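Local coordinates for Alpha/beta hydrolase fold protein (Ochrobactrum, PDB 4G9E) that hydrolyses N-acyl homoserine lactones as an AHL-lactonase of the alpha/beta hydrolase fold, held here with the ring-opened N-butanoyl-L-homoserine, at residues A[97-102]-A[120-125]; A[104-109]-A[124-129]; A[155-160]-A[172-177]; A[162-167]-A[246-251]. All blocks are in the same frame, centred on the assembly; numbering follows the deposited sequence.

Interaction 1 of 4, residues A[97-102]-A[120-125]; sequences VVFGWS and GLMITG. With C4L (N-butanoyl-L-homoserine), chain C.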
loop_
_atom_site.group_PDB
_atom_site.type_symbol
_atom_site.label_atom_id
_atom_site.label_comp_id
_atom_site.label_asym_id
_atom_site.label_seq_id
_atom_site.Cartn_x
_atom_site.Cartn_y
_atom_site.Cartn_z
ATOM N N VAL A 97 -4.781 11.813 -3.114
ATOM C CA VAL A 97 -3.832 11.440 -2.071
ATOM C C VAL A 97 -3.701 9.923 -2.145
ATOM O O VAL A 97 -4.685 9.234 -2.418
ATOM C CB VAL A 97 -4.350 11.867 -0.671
ATOM C CG1 VAL A 97 -3.407 11.401 0.438
ATOM C CG2 VAL A 97 -4.544 13.382 -0.620
ATOM N N VAL A 98 -2.491 9.403 -1.943
ATOM C CA VAL A 98 -2.275 7.957 -1.993
ATOM C C VAL A 98 -1.870 7.444 -0.622
ATOM O O VAL A 98 -0.988 8.012 0.021
ATOM C CB VAL A 98 -1.224 7.573 -3.063
ATOM C CG1 VAL A 98 -0.952 6.063 -3.040
ATOM C CG2 VAL A 98 -1.711 8.029 -4.433
ATOM N N PHE A 99 -2.541 6.384 -0.179
ATOM C CA PHE A 99 -2.122 5.626 0.986
ATOM C C PHE A 99 -1.667 4.257 0.501
ATOM O O PHE A 99 -2.431 3.548 -0.150
ATOM C CB PHE A 99 -3.265 5.448 1.995
ATOM C CG PHE A 99 -2.942 4.442 3.054
ATOM C CD1 PHE A 99 -2.039 4.756 4.052
ATOM C CD2 PHE A 99 -3.456 3.151 2.999
ATOM C CE1 PHE A 99 -1.687 3.819 5.009
ATOM C CE2 PHE A 99 -3.110 2.209 3.957
ATOM C CZ PHE A 99 -2.224 2.544 4.959
ATOM N N GLY A 100 -0.437 3.877 0.831
ATOM C CA GLY A 100 0.065 2.572 0.442
ATOM C C GLY A 100 0.439 1.746 1.651
ATOM O O GLY A 100 1.228 2.185 2.493
ATOM N N TRP A 101 -0.125 0.545 1.715
ATOM C CA TRP A 101 0.143 -0.392 2.792
ATOM C C TRP A 101 1.177 -1.420 2.340
ATOM O O TRP A 101 0.882 -2.281 1.508
ATOM C CB TRP A 101 -1.146 -1.103 3.207
ATOM C CG TRP A 101 -0.927 -2.153 4.244
ATOM C CD1 TRP A 101 -0.067 -2.091 5.304
ATOM C CD2 TRP A 101 -1.560 -3.432 4.306
ATOM N NE1 TRP A 101 -0.126 -3.270 6.020
ATOM C CE2 TRP A 101 -1.043 -4.102 5.433
ATOM C CE3 TRP A 101 -2.534 -4.063 3.534
ATOM C CZ2 TRP A 101 -1.460 -5.382 5.796
ATOM C CZ3 TRP A 101 -2.944 -5.335 3.893
ATOM C CH2 TRP A 101 -2.404 -5.983 5.009
ATOM N N SER A 102 2.382 -1.310 2.902
ATOM C CA SER A 102 3.435 -2.299 2.776
ATOM C C SER A 102 3.871 -2.402 1.313
ATOM O O SER A 102 4.404 -1.432 0.801
ATOM C CB SER A 102 3.015 -3.619 3.419
ATOM O OG SER A 102 4.169 -4.400 3.674
ATOM N N GLY A 120 -0.309 13.838 -1.959
ATOM C CA GLY A 120 0.472 13.387 -0.827
ATOM C C GLY A 120 0.542 11.877 -0.880
ATOM O O GLY A 120 -0.284 11.251 -1.545
ATOM N N LEU A 121 1.512 11.306 -0.173
ATOM C CA LEU A 121 1.660 9.857 -0.068
ATOM C C LEU A 121 1.848 9.493 1.390
ATOM O O LEU A 121 2.755 10.025 2.033
ATOM C CB LEU A 121 2.894 9.406 -0.853
ATOM C CG LEU A 121 3.313 7.944 -0.691
ATOM C CD1 LEU A 121 2.256 7.022 -1.251
ATOM C CD2 LEU A 121 4.644 7.704 -1.395
ATOM N N MET A 122 1.001 8.604 1.909
ATOM C CA MET A 122 1.211 8.034 3.241
ATOM C C MET A 122 1.608 6.575 3.075
ATOM O O MET A 122 0.954 5.843 2.332
ATOM C CB MET A 122 -0.051 8.137 4.108
ATOM C CG MET A 122 0.128 7.484 5.487
ATOM S SD MET A 122 -1.309 7.606 6.567
ATOM C CE MET A 122 -1.195 9.334 7.025
ATOM N N ILE A 123 2.677 6.177 3.759
ATOM C CA ILE A 123 3.162 4.801 3.702
ATOM C C ILE A 123 3.180 4.171 5.089
ATOM O O ILE A 123 3.675 4.762 6.064
ATOM C CB ILE A 123 4.545 4.704 3.014
ATOM C CG1 ILE A 123 5.598 5.567 3.721
ATOM C CG2 ILE A 123 4.424 5.092 1.538
ATOM C CD1 ILE A 123 7.018 5.389 3.173
ATOM N N THR A 124 2.615 2.969 5.158
ATOM C CA THR A 124 2.477 2.214 6.390
ATOM C C THR A 124 2.963 0.804 6.120
ATOM O O THR A 124 2.520 0.162 5.164
ATOM C CB THR A 124 0.999 2.174 6.822
ATOM O OG1 THR A 124 0.596 3.482 7.247
ATOM C CG2 THR A 124 0.759 1.162 7.945
ATOM N N GLY A 125 3.881 0.318 6.947
ATOM C CA GLY A 125 4.446 -1.004 6.741
ATOM C C GLY A 125 5.494 -1.048 5.643
ATOM O O GLY A 125 5.777 -2.114 5.112
HETATM O O1 C4L C . 2.654 -6.826 3.656
HETATM C C4 C4L C . 3.380 -6.674 2.644
HETATM O O2 C4L C . 2.991 -6.114 1.595
HETATM C C3 C4L C . 4.792 -7.211 2.664
HETATM C C2 C4L C . 5.337 -7.303 4.096
HETATM C C1 C4L C . 6.516 -8.256 4.203
HETATM O O3 C4L C . 6.067 -9.613 4.066
HETATM N N1 C4L C . 5.716 -6.380 1.884
HETATM C C5 C4L C . 6.180 -6.752 0.687
HETATM O O4 C4L C . 5.891 -7.814 0.152
HETATM C C6 C4L C . 7.124 -5.794 -0.004
HETATM C C7 C4L C . 8.341 -6.562 -0.509
HETATM C C8 C4L C . 9.171 -7.154 0.623
HETATM O O HOH W 1 6.847 -3.473 2.861
#
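Phe99 meets Thr124 with the edge of its ring: Thr124 OG1 lies near the ring plane, 3.2 Å from Phe99 CE1, while that hydroxyl is hydrogen-bonded to Val214 O on the next strand. With Phe99 CG anti to the backbone N (chi1 168°), the phenyl leans toward strand 120-124 and its CD1 also touches Met122 CG at 3.8 Å. Met122 runs out extended through chi1 and chi2 (177° and 179°), which sets its sulfur obliquely beside the ring in a Met-aromatic contact, SD 5.0 Å from the Phe99 centroid. An alanine in place of Phe99 would take away the ring that both Met122 and Thr124 pack against and would probably leave a gap into which Met122 could turn. On the other face of the sheet, Val98 CG1 packs against Leu121 CD1 at 3.8 Å. Between the faces runs a regular parallel pairing, from Val98 N to Gly120 O through Met122 N to Val98 O and onward, ending with Ser102 N 2.7 Å from Thr124 O. Ser102 then leaves the strand with a positive phi, and its OG stands 2.6 Å from the carboxylate carbon C4 of the ligand. Water 1 links this serine OG, Gly125 O and the ligand amide N1. A strained serine between a strand and a helix, flanked by Gly100 and Gly104, fits the nucleophile elbow of alpha/beta hydrolases.

Interaction 2 of 4, residues A[104-109]-A[124-129]; sequences GGHIGI and TGTPPV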
loop_
_atom_site.group_PDB
_atom_site.type_symbol
_atom_site.label_atom_id
_atom_site.label_comp_id
_atom_site.label_asym_id
_atom_site.label_seq_id
_atom_site.Cartn_x
_atom_site.Cartn_y
_atom_site.Cartn_z
ATOM N N GLY A 104 2.033 -1.981 -1.032
ATOM C CA GLY A 104 1.339 -0.820 -1.566
ATOM C C GLY A 104 2.063 0.503 -1.361
ATOM O O GLY A 104 1.952 1.415 -2.189
ATOM N N GLY A 105 2.788 0.625 -0.251
ATOM C CA GLY A 105 3.630 1.784 -0.015
ATOM C C GLY A 105 4.792 1.858 -0.993
ATOM O O GLY A 105 5.117 2.936 -1.488
ATOM N N HIS A 106 5.428 0.719 -1.261
ATOM C CA HIS A 106 6.494 0.676 -2.261
ATOM C C HIS A 106 5.948 1.061 -3.644
ATOM O O HIS A 106 6.601 1.770 -4.411
ATOM C CB HIS A 106 7.130 -0.718 -2.305
ATOM C CG HIS A 106 7.796 -1.117 -1.023
ATOM N ND1 HIS A 106 9.028 -0.636 -0.633
ATOM C CD2 HIS A 106 7.386 -1.944 -0.032
ATOM C CE1 HIS A 106 9.351 -1.157 0.540
ATOM N NE2 HIS A 106 8.368 -1.951 0.931
ATOM N N ILE A 107 4.758 0.564 -3.964
ATOM C CA ILE A 107 4.073 0.927 -5.195
ATOM C C ILE A 107 3.812 2.435 -5.240
ATOM O O ILE A 107 4.068 3.097 -6.249
ATOM C CB ILE A 107 2.762 0.126 -5.354
ATOM C CG1 ILE A 107 3.079 -1.371 -5.485
ATOM C CG2 ILE A 107 1.934 0.650 -6.528
ATOM C CD1 ILE A 107 1.874 -2.265 -5.341
ATOM N N GLY A 108 3.322 2.988 -4.133
ATOM C CA GLY A 108 3.093 4.421 -4.050
ATOM C C GLY A 108 4.344 5.245 -4.310
ATOM O O GLY A 108 4.303 6.276 -4.978
ATOM N N ILE A 109 5.475 4.783 -3.784
ATOM C CA ILE A 109 6.747 5.451 -4.037
ATOM C C ILE A 109 7.076 5.436 -5.541
ATOM O O ILE A 109 7.495 6.450 -6.109
ATOM C CB ILE A 109 7.888 4.827 -3.195
ATOM C CG1 ILE A 109 7.645 5.054 -1.697
ATOM C CG2 ILE A 109 9.249 5.389 -3.628
ATOM C CD1 ILE A 109 8.571 4.249 -0.805
ATOM N N THR A 124 2.615 2.969 5.158
ATOM C CA THR A 124 2.477 2.214 6.390
ATOM C C THR A 124 2.963 0.804 6.120
ATOM O O THR A 124 2.520 0.162 5.164
ATOM C CB THR A 124 0.999 2.174 6.822
ATOM O OG1 THR A 124 0.596 3.482 7.247
ATOM C CG2 THR A 124 0.759 1.162 7.945
ATOM N N GLY A 125 3.881 0.318 6.947
ATOM C CA GLY A 125 4.446 -1.004 6.741
ATOM C C GLY A 125 5.494 -1.048 5.643
ATOM O O GLY A 125 5.777 -2.114 5.112
ATOM N N THR A 126 6.087 0.104 5.338
ATOM C CA THR A 126 6.970 0.285 4.189
ATOM C C THR A 126 8.234 1.032 4.583
ATOM O O THR A 126 8.178 2.221 4.883
ATOM C CB THR A 126 6.262 1.148 3.132
ATOM O OG1 THR A 126 5.007 0.560 2.779
ATOM C CG2 THR A 126 7.121 1.334 1.887
ATOM N N PRO A 127 9.391 0.351 4.551
ATOM C CA PRO A 127 10.659 1.067 4.691
ATOM C C PRO A 127 11.193 1.415 3.299
ATOM O O PRO A 127 11.448 0.510 2.504
ATOM C CB PRO A 127 11.562 0.026 5.354
ATOM C CG PRO A 127 11.054 -1.292 4.841
ATOM C CD PRO A 127 9.589 -1.107 4.473
ATOM N N PRO A 128 11.343 2.710 2.984
ATOM C CA PRO A 128 11.959 3.034 1.695
ATOM C C PRO A 128 13.406 2.560 1.735
ATOM O O PRO A 128 14.163 2.974 2.612
ATOM C CB PRO A 128 11.862 4.564 1.640
ATOM C CG PRO A 128 10.718 4.906 2.563
ATOM C CD PRO A 128 10.877 3.915 3.690
ATOM N N VAL A 129 13.764 1.651 0.836
ATOM C CA VAL A 129 15.093 1.057 0.823
ATOM C C VAL A 129 15.625 0.994 -0.589
ATOM O O VAL A 129 14.874 0.746 -1.522
ATOM C CB VAL A 129 15.098 -0.390 1.395
ATOM C CG1 VAL A 129 14.965 -0.379 2.903
ATOM C CG2 VAL A 129 14.010 -1.247 0.752
HETATM O O HOH W 1 6.847 -3.473 2.861
#
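Thr126 is the first residue of 124-129 to touch helix 103-111 directly, but the approach begins one residue earlier, where water 1 donates to Gly125 O and sits 2.9 Å from His106 NE2, in the plane of the imidazole. At Thr126 the two branches of the side chain divide the work. OG1, beside its own backbone N (chi1 -56°), presses on the helix backbone 3.3 Å from Gly105 CA and is hydrogen-bonded to Ser102 O; the approach is so close that there is no room for a CB at Gly105. CG2, the other branch, lies squarely over the imidazole, 3.5 Å from the His106 ring centroid and only 7° off the normal, a clear CH-pi contact. Pro127 then works at the rim of the same ring: its carbonyl O comes 3.3 Å from His106 CE1 near the ring plane, and its CD lies 3.8 Å from His106 NE2. With ND1 hydrogen-bonded to Gln200 OE1 and NE2 to the water, the imidazole is fixed in rotation at a wall of the ligand pocket. Pro128 completes the series, its CG meeting Ile109 CD1 at 4.0 Å as the two side chains cross at about a right angle. The loop thus carries the chain out of strand 120-124 along helix 103-111, with helix 200-206 packed on Ile109 and Pro128, helix 77-91 reaching His106 through Met77, and helix 224-227 touching Pro127.

Interaction 3 of 4, residues A[155-160]-A[172-177]; sequences RDVESY and SLLDIV. With C4L (N-butanoyl-L-homoserine), chain C.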
loop_
_atom_site.group_PDB
_atom_site.type_symbol
_atom_site.label_atom_id
_atom_site.label_comp_id
_atom_site.label_asym_id
_atom_site.label_seq_id
_atom_site.Cartn_x
_atom_site.Cartn_y
_atom_site.Cartn_z
ATOM N N ARG A 155 -0.378 -23.917 6.040
ATOM C CA ARG A 155 0.196 -23.231 7.189
ATOM C C ARG A 155 0.860 -21.919 6.775
ATOM O O ARG A 155 0.860 -20.961 7.538
ATOM C CB ARG A 155 1.173 -24.132 7.939
ATOM N N ASP A 156 1.411 -21.871 5.564
ATOM C CA ASP A 156 1.971 -20.629 5.031
ATOM C C ASP A 156 0.884 -19.563 4.877
ATOM O O ASP A 156 1.071 -18.410 5.263
ATOM C CB ASP A 156 2.628 -20.855 3.658
ATOM C CG ASP A 156 3.902 -21.696 3.719
ATOM O OD1 ASP A 156 4.581 -21.731 4.762
ATOM O OD2 ASP A 156 4.235 -22.316 2.687
ATOM N N VAL A 157 -0.245 -19.949 4.285
ATOM C CA VAL A 157 -1.359 -19.025 4.107
ATOM C C VAL A 157 -1.798 -18.441 5.439
ATOM O O VAL A 157 -1.976 -17.229 5.575
ATOM C CB VAL A 157 -2.572 -19.698 3.438
ATOM C CG1 VAL A 157 -3.781 -18.766 3.470
ATOM C CG2 VAL A 157 -2.235 -20.099 2.009
ATOM N N GLU A 158 -1.977 -19.306 6.430
ATOM C CA GLU A 158 -2.418 -18.847 7.737
ATOM C C GLU A 158 -1.363 -17.986 8.425
ATOM O O GLU A 158 -1.676 -16.918 8.958
ATOM C CB GLU A 158 -2.802 -20.020 8.635
ATOM C CG GLU A 158 -3.193 -19.542 10.013
ATOM C CD GLU A 158 -3.809 -20.615 10.873
ATOM O OE1 GLU A 158 -3.946 -21.769 10.412
ATOM O OE2 GLU A 158 -4.160 -20.292 12.020
ATOM N N SER A 159 -0.108 -18.429 8.399
ATOM C CA SER A 159 0.948 -17.673 9.060
ATOM C C SER A 159 1.115 -16.298 8.429
ATOM O O SER A 159 1.233 -15.299 9.137
ATOM C CB SER A 159 2.277 -18.426 9.035
ATOM O OG SER A 159 3.169 -17.893 9.999
ATOM N N TYR A 160 1.127 -16.249 7.099
ATOM C CA TYR A 160 1.288 -14.978 6.408
ATOM C C TYR A 160 0.095 -14.060 6.654
ATOM O O TYR A 160 0.268 -12.873 6.920
ATOM C CB TYR A 160 1.521 -15.178 4.903
ATOM C CG TYR A 160 2.158 -13.972 4.245
ATOM C CD1 TYR A 160 3.445 -13.581 4.587
ATOM C CD2 TYR A 160 1.475 -13.217 3.299
ATOM C CE1 TYR A 160 4.036 -12.481 4.011
ATOM C CE2 TYR A 160 2.068 -12.106 2.706
ATOM C CZ TYR A 160 3.347 -11.747 3.073
ATOM O OH TYR A 160 3.943 -10.648 2.504
ATOM N N SER A 172 -12.029 -14.939 6.314
ATOM C CA SER A 172 -12.029 -14.307 4.997
ATOM C C SER A 172 -10.625 -13.890 4.567
ATOM O O SER A 172 -10.334 -13.796 3.373
ATOM C CB SER A 172 -12.966 -13.098 4.976
ATOM O OG SER A 172 -12.532 -12.101 5.883
ATOM N N LEU A 173 -9.757 -13.638 5.542
ATOM C CA LEU A 173 -8.382 -13.253 5.250
ATOM C C LEU A 173 -7.596 -14.402 4.628
ATOM O O LEU A 173 -6.738 -14.177 3.768
ATOM C CB LEU A 173 -7.684 -12.749 6.511
ATOM C CG LEU A 173 -8.339 -11.555 7.203
ATOM C CD1 LEU A 173 -7.542 -11.201 8.437
ATOM C CD2 LEU A 173 -8.436 -10.367 6.262
ATOM N N LEU A 174 -7.883 -15.628 5.057
ATOM C CA LEU A 174 -7.266 -16.799 4.445
ATOM C C LEU A 174 -7.655 -16.891 2.979
ATOM O O LEU A 174 -6.832 -17.244 2.139
ATOM C CB LEU A 174 -7.695 -18.077 5.160
ATOM C CG LEU A 174 -7.381 -18.183 6.651
ATOM C CD1 LEU A 174 -8.032 -19.425 7.237
ATOM C CD2 LEU A 174 -5.877 -18.184 6.903
ATOM N N ASP A 175 -8.912 -16.587 2.672
ATOM C CA ASP A 175 -9.399 -16.644 1.299
ATOM C C ASP A 175 -8.658 -15.650 0.416
ATOM O O ASP A 175 -8.283 -15.965 -0.715
ATOM C CB ASP A 175 -10.899 -16.355 1.245
ATOM C CG ASP A 175 -11.719 -17.350 2.037
ATOM O OD1 ASP A 175 -11.272 -18.506 2.200
ATOM O OD2 ASP A 175 -12.816 -16.973 2.491
ATOM N N ILE A 176 -8.456 -14.445 0.934
ATOM C CA ILE A 176 -7.747 -13.414 0.189
ATOM C C ILE A 176 -6.320 -13.864 -0.129
ATOM O O ILE A 176 -5.889 -13.824 -1.283
ATOM C CB ILE A 176 -7.735 -12.075 0.957
ATOM C CG1 ILE A 176 -9.159 -11.526 1.084
ATOM C CG2 ILE A 176 -6.847 -11.075 0.249
ATOM C CD1 ILE A 176 -9.297 -10.348 2.038
ATOM N N VAL A 177 -5.595 -14.321 0.887
ATOM C CA VAL A 177 -4.197 -14.708 0.711
ATOM C C VAL A 177 -4.047 -15.956 -0.154
ATOM O O VAL A 177 -3.133 -16.046 -0.978
ATOM C CB VAL A 177 -3.494 -14.902 2.074
ATOM C CG1 VAL A 177 -2.104 -15.504 1.908
ATOM C CG2 VAL A 177 -3.426 -13.575 2.815
HETATM O O1 C4L C . 2.654 -6.826 3.656
HETATM C C4 C4L C . 3.380 -6.674 2.644
HETATM O O2 C4L C . 2.991 -6.114 1.595
HETATM C C3 C4L C . 4.792 -7.211 2.664
HETATM C C2 C4L C . 5.337 -7.303 4.096
HETATM C C1 C4L C . 6.516 -8.256 4.203
HETATM O O3 C4L C . 6.067 -9.613 4.066
HETATM N N1 C4L C . 5.716 -6.380 1.884
HETATM C C5 C4L C . 6.180 -6.752 0.687
HETATM O O4 C4L C . 5.891 -7.814 0.152
HETATM C C6 C4L C . 7.124 -5.794 -0.004
HETATM C C7 C4L C . 8.341 -6.562 -0.509
HETATM C C8 C4L C . 9.171 -7.154 0.623
#
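Val157 and Val177 mark the place where helices 154-165 and 171-179 cross steeply, the axes of the two segments lying 9.2 Å apart at 115°. The valines slide past each other in opposite directions, with CG1 of Val157 4.0 Å from CG1 of Val177. That same Val157 methyl, placed anti to the backbone N (chi1 171°), also rests on the backbone of the second helix, 3.7 Å from Leu174 O. Leu174 answers from the second helix: its CD2 lies 3.6 Å from Glu158 CA. Glu158 contributes its backbone and CB here, for its extended chain carries the carboxylate off to a salt bridge with Arg162 NE. Both helices belong to the helical insertion between strands 120-124 and 211-216, the position at which alpha/beta hydrolases carry the cap over their active site. Here the cap supplies part of the ligand pocket through Tyr160. The edge of its ring faces Val177, CD2 to Val177 CG1 being a loose 4.5 Å, and its phenol extends past the helix pair to the ligand. Tyr160 OH is hydrogen-bonded at 2.8 Å to O3 of N-butanoyl-L-homoserine, the hydroxyl at the end of the opened homoserine chain, and either oxygen could be the donor. Asn33 touches the tyrosine side chain as well, and its own backbone N is hydrogen-bonded to the ligand.

Interaction 4 of 4, residues A[162-167]-A[246-251]; sequences RSTCGE and AGHAPF. With C4L (N-butanoyl-L-homoserine), chain C.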
loop_
_atom_site.group_PDB
_atom_site.type_symbol
_atom_site.label_atom_id
_atom_site.label_comp_id
_atom_site.label_asym_id
_atom_site.label_seq_id
_atom_site.Cartn_x
_atom_site.Cartn_y
_atom_site.Cartn_z
ATOM N N ARG A 162 -2.033 -14.082 9.172
ATOM C CA ARG A 162 -2.077 -13.632 10.556
ATOM C C ARG A 162 -1.027 -12.559 10.836
ATOM O O ARG A 162 -1.308 -11.578 11.511
ATOM C CB ARG A 162 -1.927 -14.812 11.517
ATOM C CG ARG A 162 -3.151 -15.710 11.562
ATOM C CD ARG A 162 -3.041 -16.737 12.673
ATOM N NE ARG A 162 -4.217 -17.606 12.738
ATOM C CZ ARG A 162 -5.356 -17.292 13.344
ATOM N NH1 ARG A 162 -5.482 -16.123 13.954
ATOM N NH2 ARG A 162 -6.371 -18.149 13.344
ATOM N N SER A 163 0.181 -12.742 10.314
ATOM C CA SER A 163 1.256 -11.795 10.595
ATOM C C SER A 163 1.078 -10.467 9.856
ATOM O O SER A 163 1.358 -9.405 10.404
ATOM C CB SER A 163 2.621 -12.408 10.281
ATOM O OG SER A 163 2.704 -12.796 8.923
ATOM N N THR A 164 0.611 -10.518 8.613
ATOM C CA THR A 164 0.400 -9.283 7.864
ATOM C C THR A 164 -0.810 -8.492 8.348
ATOM O O THR A 164 -0.772 -7.264 8.369
ATOM C CB THR A 164 0.276 -9.505 6.336
ATOM O OG1 THR A 164 -0.814 -10.392 6.057
ATOM C CG2 THR A 164 1.575 -10.035 5.747
ATOM N N CYS A 165 -1.877 -9.179 8.742
ATOM C CA CYS A 165 -3.133 -8.491 9.034
ATOM C C CYS A 165 -3.340 -8.176 10.506
ATOM O O CYS A 165 -4.078 -7.255 10.842
ATOM C CB CYS A 165 -4.321 -9.285 8.494
ATOM S SG CYS A 165 -4.342 -9.395 6.704
ATOM N N GLY A 166 -2.688 -8.936 11.377
ATOM C CA GLY A 166 -2.794 -8.703 12.803
ATOM C C GLY A 166 -4.180 -8.958 13.366
ATOM O O GLY A 166 -5.045 -9.558 12.721
ATOM N N GLU A 167 -4.393 -8.495 14.592
ATOM C CA GLU A 167 -5.668 -8.679 15.278
ATOM C C GLU A 167 -6.673 -7.630 14.836
ATOM O O GLU A 167 -6.341 -6.452 14.773
ATOM C CB GLU A 167 -5.480 -8.549 16.790
ATOM C CG GLU A 167 -4.555 -9.571 17.407
ATOM C CD GLU A 167 -5.078 -10.987 17.286
ATOM O OE1 GLU A 167 -6.285 -11.169 17.009
ATOM O OE2 GLU A 167 -4.273 -11.923 17.472
ATOM N N ALA A 246 -0.406 -1.888 17.936
ATOM C CA ALA A 246 -0.677 -2.240 16.555
ATOM C C ALA A 246 0.599 -2.772 15.937
ATOM O O ALA A 246 1.696 -2.439 16.383
ATOM C CB ALA A 246 -1.157 -1.024 15.776
ATOM N N GLY A 247 0.450 -3.605 14.917
ATOM C CA GLY A 247 1.593 -4.151 14.212
ATOM C C GLY A 247 1.651 -3.677 12.775
ATOM O O GLY A 247 1.800 -2.484 12.502
ATOM N N HIS A 248 1.526 -4.619 11.848
ATOM C CA HIS A 248 1.699 -4.328 10.432
ATOM C C HIS A 248 0.508 -3.616 9.791
ATOM O O HIS A 248 0.661 -3.042 8.717
ATOM C CB HIS A 248 1.944 -5.632 9.677
ATOM C CG HIS A 248 2.470 -5.459 8.284
ATOM N ND1 HIS A 248 3.563 -4.671 7.979
ATOM C CD2 HIS A 248 2.089 -6.037 7.121
ATOM C CE1 HIS A 248 3.821 -4.762 6.683
ATOM N NE2 HIS A 248 2.943 -5.585 6.142
ATOM N N ALA A 249 -0.665 -3.677 10.416
ATOM C CA ALA A 249 -1.884 -3.204 9.770
ATOM C C ALA A 249 -2.691 -2.297 10.697
ATOM O O ALA A 249 -3.839 -2.604 11.035
ATOM C CB ALA A 249 -2.734 -4.374 9.316
ATOM N N PRO A 250 -2.111 -1.158 11.106
ATOM C CA PRO A 250 -2.803 -0.322 12.094
ATOM C C PRO A 250 -4.160 0.203 11.622
ATOM O O PRO A 250 -4.995 0.526 12.460
ATOM C CB PRO A 250 -1.820 0.823 12.345
ATOM C CG PRO A 250 -0.892 0.809 11.140
ATOM C CD PRO A 250 -0.771 -0.642 10.784
ATOM N N PHE A 251 -4.369 0.306 10.312
ATOM C CA PHE A 251 -5.643 0.765 9.772
ATOM C C PHE A 251 -6.806 -0.165 10.134
ATOM O O PHE A 251 -7.956 0.265 10.125
ATOM C CB PHE A 251 -5.541 0.943 8.254
ATOM C CG PHE A 251 -5.161 -0.319 7.550
ATOM C CD1 PHE A 251 -6.137 -1.239 7.203
ATOM C CD2 PHE A 251 -3.828 -0.626 7.292
ATOM C CE1 PHE A 251 -5.800 -2.431 6.599
ATOM C CE2 PHE A 251 -3.486 -1.828 6.700
ATOM C CZ PHE A 251 -4.473 -2.728 6.349
HETATM O O1 C4L C . 2.654 -6.826 3.656
HETATM C C4 C4L C . 3.380 -6.674 2.644
HETATM O O2 C4L C . 2.991 -6.114 1.595
HETATM C C3 C4L C . 4.792 -7.211 2.664
HETATM C C2 C4L C . 5.337 -7.303 4.096
HETATM C C1 C4L C . 6.516 -8.256 4.203
HETATM O O3 C4L C . 6.067 -9.613 4.066
HETATM N N1 C4L C . 5.716 -6.380 1.884
HETATM C C5 C4L C . 6.180 -6.752 0.687
HETATM O O4 C4L C . 5.891 -7.814 0.152
HETATM C C6 C4L C . 7.124 -5.794 -0.004
HETATM C C7 C4L C . 8.341 -6.562 -0.509
HETATM C C8 C4L C . 9.171 -7.154 0.623
HETATM O O HOH W 2 1.040 -7.504 12.386
#
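The loop bearing His248, the histidine of what appears to be a Ser-His-Glu catalytic triad with Ser102 and Glu219, meets the last turn of cap helix 154-165 at Thr164. The imidazole comes edge-on to the end of that helix, CD2 lying 3.4 Å from Thr164 O. A chi1 of -166° swings the ring away from the backbone N and aims it at the bound product, and NE2 donates a hydrogen bond of 2.8 Å to carboxylate O1 of the ligand, bent only to 161° and close to the ring plane. At the other nitrogen, ND1 is hydrogen-bonded to Glu219 OE1, so the ring is held at both ends. An alanine here would remove both nitrogens, and ligand O1 and Glu219 OE1 would probably each be left without this partner. Thr164 flanks the same site: its CB is 4.0 Å from His248 CD2, while its CG2 turns toward ligand O1 and its OG1 is tied back to Tyr160 O within the helix. Ala249 follows immediately, its methyl fitted against two helix-end carbonyls, CB being 3.5 Å from Cys165 O and 3.6 Å from Thr164 O. These two oxygens differ in their fate: Cys165 O is hydrogen-bonded to Arg252 NH1, whereas Thr164 O is buried with no polar partner in the model. No direct hydrogen bond joins the two segments; instead water 2 bridges them, donating to Ser163 O and accepting from His248 N at 3.0 Å.

Followed from the N terminus, the chain first closes the beta-alpha-beta unit: interaction 1 pairs strand 97-101 with 120-124, and interaction 2 opens in the intervening helix and ends on the same stretch, the two sharing Thr124 and Gly125. The cap comes next. Interaction 3 closes the short connection between helices 154-165 and 171-179. Interaction 4 opens from the former helix before that connection closes, so the two cross, and reaches far ahead to the loop of His248, fastening cap to core. Trp101 NE1, hydrogen-bonded to His248 O, joins interaction 4 to interaction 1. The ligand touches interactions 1, 3 and 4, and His106 of interaction 2 also lines its pocket.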